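Local structure of benzyl alcohol dehydrogenase (Acinetobacter calcoaceticus, 1F8F) at residues A[276-288]-A[303-315]. The protein catalyses the NAD-dependent oxidation of benzyl alcohol, probably to benzaldehyde, as a zinc-containing alcohol dehydrogenase with a Rossmann-fold coenzyme domain. Residues are numbered along the deposited sequence; the frame is centred on the assembly and turned at random.
Sequences VDALGILGKIAVV and DLLLGGKTILGVV. With NAD (nicotinamide-adenine-dinucleotide), chain F.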
ATOM      1  N   VAL A 276       0.359   1.254 -23.615  1.00 26.79           N
ATOM      2  CA  VAL A 276       0.705   0.025 -22.875  1.00 25.10           C
ATOM      3  C   VAL A 276       2.015  -0.488 -23.420  1.00 25.37           C
ATOM      4  O   VAL A 276       2.928  -0.737 -22.617  1.00 26.25           O
ATOM      5  CB  VAL A 276      -0.402  -1.048 -22.978  1.00 23.05           C
ATOM      6  CG1 VAL A 276      -0.091  -2.264 -22.120  1.00 23.28           C
ATOM      7  CG2 VAL A 276      -1.724  -0.497 -22.503  1.00 20.24           C
ATOM      8  N   ASP A 277       2.244  -0.526 -24.742  1.00 25.10           N
ATOM      9  CA  ASP A 277       3.538  -0.959 -25.275  1.00 24.59           C
ATOM     10  C   ASP A 277       4.724  -0.142 -24.807  1.00 23.46           C
ATOM     11  O   ASP A 277       5.861  -0.643 -24.766  1.00 21.33           O
ATOM     12  CB  ASP A 277       3.578  -0.860 -26.820  1.00 28.73           C
ATOM     13  CG  ASP A 277       2.601  -1.771 -27.514  1.00 30.93           C
ATOM     14  OD1 ASP A 277       2.027  -2.686 -26.910  1.00 32.28           O
ATOM     15  OD2 ASP A 277       2.277  -1.662 -28.705  1.00 33.19           O
ATOM     16  N   ALA A 278       4.600   1.165 -24.582  1.00 23.44           N
ATOM     17  CA  ALA A 278       5.762   1.973 -24.198  1.00 23.00           C
ATOM     18  C   ALA A 278       6.106   1.953 -22.721  1.00 23.25           C
ATOM     19  O   ALA A 278       7.056   2.608 -22.260  1.00 27.24           O
ATOM     20  CB  ALA A 278       5.526   3.432 -24.617  1.00 22.87           C
ATOM     21  N   LEU A 279       5.354   1.298 -21.879  1.00 23.24           N
ATOM     22  CA  LEU A 279       5.648   1.135 -20.461  1.00 21.48           C
ATOM     23  C   LEU A 279       6.889   0.240 -20.360  1.00 24.11           C
ATOM     24  O   LEU A 279       7.100  -0.656 -21.194  1.00 22.03           O
ATOM     25  CB  LEU A 279       4.448   0.482 -19.824  1.00 21.82           C
ATOM     26  CG  LEU A 279       3.140   1.254 -19.735  1.00 22.99           C
ATOM     27  CD1 LEU A 279       2.074   0.382 -19.094  1.00 23.63           C
ATOM     28  CD2 LEU A 279       3.310   2.555 -18.963  1.00 22.30           C
ATOM     29  N   GLY A 280       7.711   0.426 -19.318  1.00 23.87           N
ATOM     30  CA  GLY A 280       8.865  -0.410 -19.050  1.00 23.00           C
ATOM     31  C   GLY A 280       8.464  -1.509 -18.046  1.00 24.38           C
ATOM     32  O   GLY A 280       7.247  -1.604 -17.764  1.00 24.32           O
ATOM     33  N   ILE A 281       9.380  -2.349 -17.602  1.00 23.14           N
ATOM     34  CA  ILE A 281       9.031  -3.405 -16.630  1.00 24.53           C
ATOM     35  C   ILE A 281       8.294  -2.821 -15.431  1.00 23.41           C
ATOM     36  O   ILE A 281       8.717  -1.800 -14.871  1.00 21.82           O
ATOM     37  CB  ILE A 281      10.270  -4.163 -16.126  1.00 25.75           C
ATOM     38  CG1 ILE A 281      10.913  -4.911 -17.317  1.00 28.30           C
ATOM     39  CG2 ILE A 281      10.059  -5.177 -14.990  1.00 22.64           C
ATOM     40  CD1 ILE A 281      12.420  -5.141 -17.068  1.00 29.81           C
ATOM     41  N   LEU A 282       7.171  -3.414 -15.036  1.00 23.19           N
ATOM     42  CA  LEU A 282       6.395  -2.979 -13.886  1.00 24.70           C
ATOM     43  C   LEU A 282       5.774  -1.589 -14.005  1.00 25.30           C
ATOM     44  O   LEU A 282       5.198  -1.058 -13.039  1.00 20.78           O
ATOM     45  CB  LEU A 282       7.077  -3.145 -12.525  1.00 26.31           C
ATOM     46  CG  LEU A 282       7.322  -4.593 -12.085  1.00 28.09           C
ATOM     47  CD1 LEU A 282       8.292  -4.588 -10.888  1.00 28.99           C
ATOM     48  CD2 LEU A 282       6.027  -5.256 -11.642  1.00 27.43           C
ATOM     49  N   GLY A 283       5.663  -1.116 -15.258  1.00 25.24           N
ATOM     50  CA  GLY A 283       5.019   0.173 -15.521  1.00 25.07           C
ATOM     51  C   GLY A 283       3.519   0.165 -15.347  1.00 24.42           C
ATOM     52  O   GLY A 283       2.842  -0.892 -15.344  1.00 26.65           O
ATOM     53  N   LYS A 284       2.934   1.357 -15.200  1.00 22.89           N
ATOM     54  CA  LYS A 284       1.521   1.550 -14.977  1.00 21.20           C
ATOM     55  C   LYS A 284       0.918   2.622 -15.878  1.00 20.59           C
ATOM     56  O   LYS A 284       1.391   3.748 -15.819  1.00 16.93           O
ATOM     57  CB  LYS A 284       1.207   1.871 -13.498  1.00 22.03           C
ATOM     58  CG  LYS A 284       1.758   0.899 -12.475  1.00 22.92           C
ATOM     59  CD  LYS A 284       1.309   1.237 -11.043  1.00 27.55           C
ATOM     60  CE  LYS A 284       2.191   0.376 -10.144  1.00 32.61           C
ATOM     61  NZ  LYS A 284       1.809   0.277  -8.722  1.00 36.34           N
ATOM     62  N   ILE A 285      -0.261   2.355 -16.497  1.00 20.54           N
ATOM     63  CA  ILE A 285      -0.862   3.381 -17.334  1.00 23.46           C
ATOM     64  C   ILE A 285      -2.279   3.655 -16.854  1.00 24.65           C
ATOM     65  O   ILE A 285      -3.074   2.713 -16.713  1.00 21.62           O
ATOM     66  CB  ILE A 285      -0.857   3.036 -18.850  1.00 25.16           C
ATOM     67  CG1 ILE A 285      -1.386   4.266 -19.653  1.00 26.73           C
ATOM     68  CG2 ILE A 285      -1.645   1.793 -19.185  1.00 22.53           C
ATOM     69  CD1 ILE A 285      -1.106   4.277 -21.152  1.00 25.31           C
ATOM     70  N   ALA A 286      -2.635   4.880 -16.520  1.00 21.51           N
ATOM     71  CA  ALA A 286      -3.952   5.272 -16.066  1.00 22.74           C
ATOM     72  C   ALA A 286      -4.830   5.724 -17.250  1.00 22.16           C
ATOM     73  O   ALA A 286      -4.365   6.594 -17.976  1.00 21.86           O
ATOM     74  CB  ALA A 286      -3.902   6.413 -15.032  1.00 20.06           C
ATOM     75  N   VAL A 287      -6.092   5.282 -17.376  1.00 21.47           N
ATOM     76  CA  VAL A 287      -6.938   5.634 -18.479  1.00 19.79           C
ATOM     77  C   VAL A 287      -7.973   6.691 -18.152  1.00 23.27           C
ATOM     78  O   VAL A 287      -8.899   6.352 -17.429  1.00 22.46           O
ATOM     79  CB  VAL A 287      -7.644   4.358 -19.035  1.00 21.81           C
ATOM     80  CG1 VAL A 287      -8.572   4.664 -20.200  1.00 23.03           C
ATOM     81  CG2 VAL A 287      -6.621   3.334 -19.585  1.00 19.07           C
ATOM     82  N   VAL A 288      -7.878   7.943 -18.630  1.00 23.45           N
ATOM     83  CA  VAL A 288      -8.899   8.939 -18.340  1.00 24.84           C
ATOM     84  C   VAL A 288      -9.685   9.380 -19.573  1.00 24.78           C
ATOM     85  O   VAL A 288     -10.786   9.953 -19.486  1.00 26.56           O
ATOM     86  CB  VAL A 288      -8.387  10.219 -17.622  1.00 25.48           C
ATOM     87  CG1 VAL A 288      -7.819   9.886 -16.236  1.00 25.10           C
ATOM     88  CG2 VAL A 288      -7.301  11.019 -18.339  1.00 26.04           C
ATOM     89  N   ASP A 303       3.204  -9.358 -23.623  1.00 24.99           N
ATOM     90  CA  ASP A 303       4.058  -8.212 -23.247  1.00 27.76           C
ATOM     91  C   ASP A 303       3.549  -7.698 -21.910  1.00 25.70           C
ATOM     92  O   ASP A 303       4.338  -7.407 -21.043  1.00 28.13           O
ATOM     93  CB  ASP A 303       4.035  -7.153 -24.345  1.00 25.62           C
ATOM     94  CG  ASP A 303       4.645  -5.828 -23.943  1.00 27.25           C
ATOM     95  OD1 ASP A 303       5.872  -5.673 -24.073  1.00 27.07           O
ATOM     96  OD2 ASP A 303       3.915  -4.909 -23.539  1.00 27.83           O
ATOM     97  N   LEU A 304       2.263  -7.690 -21.678  1.00 24.84           N
ATOM     98  CA  LEU A 304       1.739  -7.242 -20.409  1.00 27.20           C
ATOM     99  C   LEU A 304       2.016  -8.251 -19.305  1.00 27.72           C
ATOM    100  O   LEU A 304       2.252  -7.878 -18.154  1.00 23.36           O
ATOM    101  CB  LEU A 304       0.240  -7.026 -20.590  1.00 28.40           C
ATOM    102  CG  LEU A 304      -0.621  -6.763 -19.361  1.00 29.05           C
ATOM    103  CD1 LEU A 304      -1.441  -5.482 -19.523  1.00 26.49           C
ATOM    104  CD2 LEU A 304      -1.612  -7.885 -19.064  1.00 29.78           C
ATOM    105  N   LEU A 305       2.024  -9.535 -19.678  1.00 29.09           N
ATOM    106  CA  LEU A 305       2.170 -10.520 -18.594  1.00 29.65           C
ATOM    107  C   LEU A 305       3.630 -10.635 -18.216  1.00 30.11           C
ATOM    108  O   LEU A 305       3.986 -10.515 -17.038  1.00 29.49           O
ATOM    109  CB  LEU A 305       1.375 -11.730 -18.949  1.00 31.42           C
ATOM    110  CG  LEU A 305       1.805 -13.104 -19.316  1.00 31.00           C
ATOM    111  CD1 LEU A 305       2.933 -13.687 -18.496  1.00 30.89           C
ATOM    112  CD2 LEU A 305       0.592 -14.029 -19.144  1.00 33.50           C
ATOM    113  N   LEU A 306       4.497 -10.742 -19.218  1.00 29.88           N
ATOM    114  CA  LEU A 306       5.927 -10.818 -18.919  1.00 29.95           C
ATOM    115  C   LEU A 306       6.459  -9.509 -18.349  1.00 29.98           C
ATOM    116  O   LEU A 306       7.381  -9.596 -17.514  1.00 27.02           O
ATOM    117  CB  LEU A 306       6.657 -11.350 -20.126  1.00 31.01           C
ATOM    118  CG  LEU A 306       6.994 -12.791 -20.490  1.00 33.52           C
ATOM    119  CD1 LEU A 306       7.677 -13.653 -19.443  1.00 33.30           C
ATOM    120  CD2 LEU A 306       5.730 -13.577 -20.871  1.00 32.50           C
ATOM    121  N   GLY A 307       5.957  -8.314 -18.691  1.00 28.77           N
ATOM    122  CA  GLY A 307       6.475  -7.089 -18.094  1.00 26.63           C
ATOM    123  C   GLY A 307       5.882  -6.770 -16.715  1.00 27.38           C
ATOM    124  O   GLY A 307       6.260  -5.774 -16.075  1.00 27.37           O
ATOM    125  N   GLY A 308       4.882  -7.484 -16.253  1.00 26.22           N
ATOM    126  CA  GLY A 308       4.128  -7.225 -15.020  1.00 28.47           C
ATOM    127  C   GLY A 308       3.386  -5.880 -15.003  1.00 26.91           C
ATOM    128  O   GLY A 308       3.257  -5.153 -13.992  1.00 25.22           O
ATOM    129  N   LYS A 309       2.957  -5.528 -16.208  1.00 25.44           N
ATOM    130  CA  LYS A 309       2.292  -4.266 -16.452  1.00 24.76           C
ATOM    131  C   LYS A 309       0.904  -4.126 -15.867  1.00 24.25           C
ATOM    132  O   LYS A 309       0.038  -5.013 -15.840  1.00 23.49           O
ATOM    133  CB  LYS A 309       2.311  -4.052 -17.990  1.00 24.25           C
ATOM    134  CG  LYS A 309       3.703  -3.772 -18.559  1.00 23.81           C
ATOM    135  CD  LYS A 309       3.637  -3.450 -20.086  1.00 24.82           C
ATOM    136  CE  LYS A 309       5.083  -3.375 -20.560  1.00 24.55           C
ATOM    137  NZ  LYS A 309       5.245  -3.197 -22.034  1.00 27.48           N
ATOM    138  N   THR A 310       0.561  -2.914 -15.455  1.00 24.27           N
ATOM    139  CA  THR A 310      -0.759  -2.564 -14.965  1.00 25.10           C
ATOM    140  C   THR A 310      -1.531  -1.536 -15.814  1.00 24.73           C
ATOM    141  O   THR A 310      -1.078  -0.478 -16.258  1.00 24.26           O
ATOM    142  CB  THR A 310      -0.754  -2.088 -13.511  1.00 25.11           C
ATOM    143  OG1 THR A 310       0.057  -2.926 -12.721  1.00 25.06           O
ATOM    144  CG2 THR A 310      -2.194  -2.123 -13.028  1.00 29.19           C
ATOM    145  N   ILE A 311      -2.774  -1.889 -16.091  1.00 23.96           N
ATOM    146  CA  ILE A 311      -3.647  -1.000 -16.876  1.00 25.18           C
ATOM    147  C   ILE A 311      -4.796  -0.583 -15.946  1.00 27.64           C
ATOM    148  O   ILE A 311      -5.503  -1.498 -15.493  1.00 28.56           O
ATOM    149  CB  ILE A 311      -4.204  -1.669 -18.128  1.00 22.98           C
ATOM    150  CG1 ILE A 311      -3.315  -1.950 -19.347  1.00 20.49           C
ATOM    151  CG2 ILE A 311      -5.241  -0.776 -18.775  1.00 22.31           C
ATOM    152  CD1 ILE A 311      -4.107  -2.896 -20.299  1.00 20.48           C
ATOM    153  N   LEU A 312      -5.036   0.685 -15.618  1.00 25.53           N
ATOM    154  CA  LEU A 312      -6.112   1.079 -14.744  1.00 25.16           C
ATOM    155  C   LEU A 312      -7.024   2.272 -15.089  1.00 24.85           C
ATOM    156  O   LEU A 312      -6.623   3.353 -15.493  1.00 21.85           O
ATOM    157  CB  LEU A 312      -5.706   1.373 -13.282  1.00 28.86           C
ATOM    158  CG  LEU A 312      -4.804   2.520 -12.917  1.00 29.48           C
ATOM    159  CD1 LEU A 312      -4.946   3.032 -11.503  1.00 29.36           C
ATOM    160  CD2 LEU A 312      -3.354   2.041 -13.111  1.00 32.21           C
ATOM    161  N   GLY A 313      -8.336   2.040 -14.818  1.00 23.92           N
ATOM    162  CA  GLY A 313      -9.339   3.057 -15.107  1.00 25.81           C
ATOM    163  C   GLY A 313      -9.472   4.172 -14.093  1.00 26.26           C
ATOM    164  O   GLY A 313      -9.579   3.799 -12.901  1.00 26.09           O
ATOM    165  N   VAL A 314      -9.534   5.448 -14.478  1.00 21.37           N
ATOM    166  CA  VAL A 314      -9.626   6.509 -13.478  1.00 23.25           C
ATOM    167  C   VAL A 314     -10.720   7.551 -13.772  1.00 26.03           C
ATOM    168  O   VAL A 314     -10.704   8.159 -14.847  1.00 24.45           O
ATOM    169  CB  VAL A 314      -8.291   7.277 -13.384  1.00 23.64           C
ATOM    170  CG1 VAL A 314      -8.430   8.550 -12.554  1.00 23.73           C
ATOM    171  CG2 VAL A 314      -7.143   6.450 -12.805  1.00 21.41           C
ATOM    172  N   VAL A 315     -11.574   7.845 -12.809  1.00 25.45           N
ATOM    173  CA  VAL A 315     -12.635   8.862 -12.890  1.00 24.79           C
ATOM    174  C   VAL A 315     -12.286  10.042 -11.984  1.00 22.55           C
ATOM    175  O   VAL A 315     -11.975   9.873 -10.799  1.00 18.37           O
ATOM    176  CB  VAL A 315     -14.026   8.348 -12.397  1.00 24.46           C
ATOM    177  CG1 VAL A 315     -15.180   9.345 -12.578  1.00 24.21           C
ATOM    178  CG2 VAL A 315     -14.426   7.054 -13.087  1.00 24.51           C
TER
HETATM  179  PA  NAD F 375      -8.634  18.529 -24.968  1.00 46.37           P
HETATM  180  O1A NAD F 375      -8.280  19.844 -24.348  1.00 44.19           O
HETATM  181  O2A NAD F 375      -9.354  18.547 -26.249  1.00 44.45           O
HETATM  182  O5B NAD F 375      -7.369  17.569 -24.989  1.00 47.34           O
HETATM  183  C5B NAD F 375      -7.124  16.306 -25.653  1.00 50.03           C
HETATM  184  C4B NAD F 375      -5.886  16.386 -26.535  1.00 50.64           C
HETATM  185  O4B NAD F 375      -5.755  15.132 -27.285  1.00 51.73           O
HETATM  186  C3B NAD F 375      -5.845  17.511 -27.584  1.00 50.24           C
HETATM  187  O3B NAD F 375      -4.800  18.441 -27.328  1.00 47.30           O
HETATM  188  C2B NAD F 375      -5.590  16.830 -28.926  1.00 50.76           C
HETATM  189  O2B NAD F 375      -4.634  17.482 -29.771  1.00 49.44           O
HETATM  190  C1B NAD F 375      -5.065  15.456 -28.478  1.00 52.24           C
HETATM  191  N9A NAD F 375      -5.265  14.381 -29.444  1.00 53.28           N
HETATM  192  C8A NAD F 375      -6.423  13.971 -30.052  1.00 54.10           C
HETATM  193  N7A NAD F 375      -6.239  12.946 -30.885  1.00 54.32           N
HETATM  194  C5A NAD F 375      -4.878  12.701 -30.813  1.00 54.44           C
HETATM  195  C6A NAD F 375      -4.048  11.759 -31.449  1.00 54.81           C
HETATM  196  N6A NAD F 375      -4.456  10.832 -32.311  1.00 55.88           N
HETATM  197  N1A NAD F 375      -2.728  11.778 -31.136  1.00 54.60           N
HETATM  198  C2A NAD F 375      -2.273  12.717 -30.248  1.00 53.81           C
HETATM  199  N3A NAD F 375      -2.956  13.620 -29.610  1.00 53.41           N
HETATM  200  C4A NAD F 375      -4.259  13.572 -29.940  1.00 53.26           C
HETATM  201  O3  NAD F 375      -9.539  17.753 -23.857  1.00 46.51           O
HETATM  202  PN  NAD F 375      -9.315  17.774 -22.278  1.00 46.55           P
HETATM  203  O1N NAD F 375      -7.879  17.708 -21.951  1.00 47.16           O
HETATM  204  O2N NAD F 375      -9.998  18.945 -21.710  1.00 47.84           O
HETATM  205  O5D NAD F 375     -10.095  16.397 -21.902  1.00 50.15           O
HETATM  206  C5D NAD F 375      -9.426  15.141 -22.107  1.00 51.48           C
HETATM  207  C4D NAD F 375     -10.315  13.953 -22.170  1.00 53.76           C
HETATM  208  O4D NAD F 375     -10.625  13.411 -20.846  1.00 53.56           O
HETATM  209  C3D NAD F 375     -11.630  13.945 -22.959  1.00 53.88           C
HETATM  210  O3D NAD F 375     -11.879  12.602 -23.417  1.00 54.37           O
HETATM  211  C2D NAD F 375     -12.622  14.221 -21.821  1.00 54.07           C
HETATM  212  O2D NAD F 375     -13.980  13.982 -22.156  1.00 54.23           O
HETATM  213  C1D NAD F 375     -12.044  13.184 -20.846  1.00 53.90           C
HETATM  214  N1N NAD F 375     -12.455  13.482 -19.478  1.00 52.71           N
HETATM  215  C2N NAD F 375     -12.461  12.431 -18.620  1.00 51.52           C
HETATM  216  C3N NAD F 375     -12.789  12.667 -17.299  1.00 49.08           C
HETATM  217  C7N NAD F 375     -12.810  11.536 -16.212  1.00 46.25           C
HETATM  218  O7N NAD F 375     -13.143  11.814 -15.061  1.00 38.94           O
HETATM  219  N7N NAD F 375     -12.433  10.286 -16.662  1.00 44.05           N
HETATM  220  C4N NAD F 375     -13.079  13.987 -16.841  1.00 50.33           C
HETATM  221  C5N NAD F 375     -12.478  14.961 -17.668  1.00 51.45           C
HETATM  222  C6N NAD F 375     -12.157  14.797 -19.000  1.00 52.04           C
HETATM  223  O   HOH W   1       6.435  -3.423 -25.529  1.00 30.14           O
HETATM  224  O   HOH W   2       2.654  -2.568 -12.760  1.00 18.62           O
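Strands 283-287 and 310-313 run side by side in the same direction, joined by alternating backbone hydrogen bonds: Thr310 N to Gly283 O, Ile285 N to Thr310 O, Leu312 N to Ile285 O and Val287 N to Leu312 O (2.7 Å). Just past strand 310-313, Val314 N continues the pattern to Val287 O, while at the other end Leu282 N, in the type II turn 280-283, meets Gly307 O at 2.7 Å. Gly308, with positive phi, follows helix 301-306 in a Schellman motif.

The polar centre is the buried ammonium of Lys309. Its chain, extended beyond CG, passes along Leu279 CB and brings NZ to Asp303 OD2 (2.6 Å), a salt bridge on the syn side of the carboxylate; weak bonds from NZ to Val276 O and Leu279 O add to the grip. One water links Asp277 O with Asp303 OD1, and a second joins Gly283 O, Gly308 O and Thr310 OG1.

On one sheet face, Ile311 CG1 lies against Val276 CG2 (3.8 Å), the two side chains crossing nearly at right angles, and Ile285 runs alongside Ile311. Val288 CG1 packs on Val314 CB (3.9 Å).

Past the strands, Val288 O and Val314 O both accept hydrogen bonds from N7N of the nicotinamide carboxamide (each 3.3 Å). This is the last strand pair of a Rossmann fold, whose sheet continues antiparallel into a second subunit through 310-312, as in dimeric alcohol dehydrogenases.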